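Local coordinates for protein SAP-like pentraxin (Limulus polyphemus, PDB 3FLP) that probably acts as a calcium-dependent sugar-binding lectin of the pentraxin family, assembled into doubly stacked seven-membered rings, at residues Q33-Q38 against Q167-A172. Residues are numbered along the deposited sequence; the frame is centred on the assembly and turned at random.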
loop_
_atom_site.group_PDB
_atom_site.type_symbol
_atom_site.label_atom_id
_atom_site.label_comp_id
_atom_site.label_asym_id
_atom_site.label_seq_id
_atom_site.Cartn_x
_atom_site.Cartn_y
_atom_site.Cartn_z
ATOM N N GLN A 33 -31.812 11.941 31.917
ATOM C CA GLN A 33 -30.387 11.898 32.231
ATOM C C GLN A 33 -29.669 12.946 31.387
ATOM O O GLN A 33 -30.114 13.291 30.293
ATOM C CB GLN A 33 -29.789 10.527 31.904
ATOM C CG GLN A 33 -30.375 9.360 32.674
ATOM C CD GLN A 33 -29.784 8.033 32.223
ATOM O OE1 GLN A 33 -29.776 7.719 31.028
ATOM N NE2 GLN A 33 -29.294 7.251 33.171
ATOM N N LEU A 34 -28.545 13.438 31.884
ATOM C CA LEU A 34 -27.802 14.436 31.145
ATOM C C LEU A 34 -26.334 14.464 31.542
ATOM O O LEU A 34 -25.996 14.410 32.725
ATOM C CB LEU A 34 -28.428 15.814 31.375
ATOM C CG LEU A 34 -28.197 16.887 30.312
ATOM C CD1 LEU A 34 -28.905 16.496 29.011
ATOM C CD2 LEU A 34 -28.742 18.215 30.824
ATOM N N THR A 35 -25.461 14.529 30.543
ATOM C CA THR A 35 -24.029 14.624 30.793
ATOM C C THR A 35 -23.548 15.851 30.019
ATOM O O THR A 35 -23.719 15.936 28.796
ATOM C CB THR A 35 -23.249 13.377 30.298
ATOM O OG1 THR A 35 -23.668 12.217 31.029
ATOM C CG2 THR A 35 -21.746 13.573 30.506
ATOM N N VAL A 36 -22.970 16.807 30.736
ATOM C CA VAL A 36 -22.466 18.028 30.116
ATOM C C VAL A 36 -20.954 18.084 30.329
ATOM O O VAL A 36 -20.474 18.143 31.465
ATOM C CB VAL A 36 -23.129 19.290 30.733
ATOM C CG1 VAL A 36 -22.586 20.557 30.060
ATOM C CG2 VAL A 36 -24.648 19.212 30.574
ATOM N N CYS A 37 -20.214 18.046 29.228
ATOM C CA CYS A 37 -18.758 18.079 29.273
ATOM C C CYS A 37 -18.267 19.279 28.452
ATOM O O CYS A 37 -18.871 19.636 27.440
ATOM C CB CYS A 37 -18.173 16.812 28.635
ATOM S SG CYS A 37 -18.051 15.194 29.492
ATOM N N GLN A 38 -17.177 19.902 28.890
ATOM C CA GLN A 38 -16.591 21.019 28.152
ATOM C C GLN A 38 -15.226 21.403 28.703
ATOM O O GLN A 38 -14.858 21.024 29.813
ATOM C CB GLN A 38 -17.509 22.263 28.155
ATOM C CG GLN A 38 -17.412 23.148 29.386
ATOM C CD GLN A 38 -18.405 22.764 30.460
ATOM O OE1 GLN A 38 -19.589 23.091 30.371
ATOM N NE2 GLN A 38 -17.933 22.057 31.478
ATOM N N GLN A 167 -19.956 19.435 24.877
ATOM C CA GLN A 167 -20.631 18.246 24.373
ATOM C C GLN A 167 -21.664 17.786 25.403
ATOM O O GLN A 167 -21.339 17.602 26.578
ATOM C CB GLN A 167 -19.609 17.134 24.128
ATOM C CG GLN A 167 -18.404 17.539 23.273
ATOM C CD GLN A 167 -18.769 17.930 21.848
ATOM O OE1 GLN A 167 -19.863 17.631 21.361
ATOM N NE2 GLN A 167 -17.844 18.586 21.166
ATOM N N VAL A 168 -22.900 17.593 24.952
ATOM C CA VAL A 168 -24.000 17.182 25.822
ATOM C C VAL A 168 -24.725 15.937 25.305
ATOM O O VAL A 168 -25.115 15.880 24.139
ATOM C CB VAL A 168 -25.044 18.330 25.960
ATOM C CG1 VAL A 168 -26.169 17.918 26.920
ATOM C CG2 VAL A 168 -24.348 19.617 26.455
ATOM N N TRP A 169 -24.905 14.953 26.188
ATOM C CA TRP A 169 -25.586 13.694 25.881
ATOM C C TRP A 169 -26.795 13.562 26.808
ATOM O O TRP A 169 -26.765 14.052 27.937
ATOM C CB TRP A 169 -24.668 12.496 26.159
ATOM C CG TRP A 169 -23.518 12.309 25.223
ATOM C CD1 TRP A 169 -23.490 11.532 24.101
ATOM C CD2 TRP A 169 -22.202 12.857 25.364
ATOM N NE1 TRP A 169 -22.233 11.555 23.537
ATOM C CE2 TRP A 169 -21.424 12.361 24.292
ATOM C CE3 TRP A 169 -21.604 13.720 26.292
ATOM C CZ2 TRP A 169 -20.075 12.697 24.125
ATOM C CZ3 TRP A 169 -20.262 14.056 26.127
ATOM C CH2 TRP A 169 -19.513 13.545 25.049
ATOM N N ASP A 170 -27.848 12.891 26.349
ATOM C CA ASP A 170 -29.018 12.704 27.203
ATOM C C ASP A 170 -28.931 11.334 27.887
ATOM O O ASP A 170 -29.925 10.624 28.057
ATOM C CB ASP A 170 -30.309 12.851 26.386
ATOM C CG ASP A 170 -30.460 11.789 25.314
ATOM O OD1 ASP A 170 -29.459 11.166 24.920
ATOM O OD2 ASP A 170 -31.600 11.588 24.849
ATOM N N GLU A 171 -27.709 10.975 28.267
ATOM C CA GLU A 171 -27.425 9.722 28.955
ATOM C C GLU A 171 -26.440 10.034 30.070
ATOM O O GLU A 171 -25.831 11.101 30.075
ATOM C CB GLU A 171 -26.809 8.692 27.997
ATOM C CG GLU A 171 -27.776 8.192 26.918
ATOM C CD GLU A 171 -27.449 6.785 26.439
ATOM O OE1 GLU A 171 -27.118 5.935 27.290
ATOM O OE2 GLU A 171 -27.539 6.523 25.219
ATOM N N ALA A 172 -26.299 9.115 31.021
ATOM C CA ALA A 172 -25.366 9.302 32.128
ATOM C C ALA A 172 -24.102 8.502 31.830
ATOM O O ALA A 172 -24.014 7.321 32.162
ATOM C CB ALA A 172 -25.987 8.824 33.433
HETATM O O HOH W 1 -27.059 6.213 31.066
HETATM O O HOH W 2 -32.731 10.801 29.041
#
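The hydroxyl of T35 joins two points of the chain that leaves the neighbouring strand: its OG1 donates to E171 O at 2.6 Å, in the carbonyl plane on a lone pair, and also accepts a hydrogen bond from L173 N. Chi1 of -64° sets OG1 beside the backbone N of T35, on the side where E171 and A172 pass over strand 33-42. Behind this clamp the two strands run antiparallel, the axes of the two short segments at 168°. T35 and W169 form one hydrogen-bonded pair, with T35 N to W169 O and W169 N to T35 O both 3.0 Å. C37 and Q167 form the next, and there Q167 N reaches C37 O at 2.8 Å in a nearly straight bond. Between them, the non-hydrogen-bonded V36 and V168 run alongside each other, V168 CG2 4.1 Å from V36 CG1, while L34 lays CD1 against V168 CG1 at 3.7 Å. On the other face, C37 SG approaches W169 CZ3 at 4.2 Å, oblique to the indole. Beyond the end of strand 161-169, one water accepts from A172 N and probably bonds Q33 OE1, while another receives a weak bond from Q33 N and donates to D170 O. Q33 NE2 bonds S107 OG and, on a second subunit, G97 O; E171 OE1 bonds W99 NE1 and forms a salt bridge with K41 of that subunit, whose amine also donates to Q33 OE1. In the pentraxin β-sandwich, strand 33-42 lies between 161-169 and 100-107, tied to the latter by the C37-C103 disulfide, while V36 and V168 pack on F51 of strand 48-55 in the facing sheet.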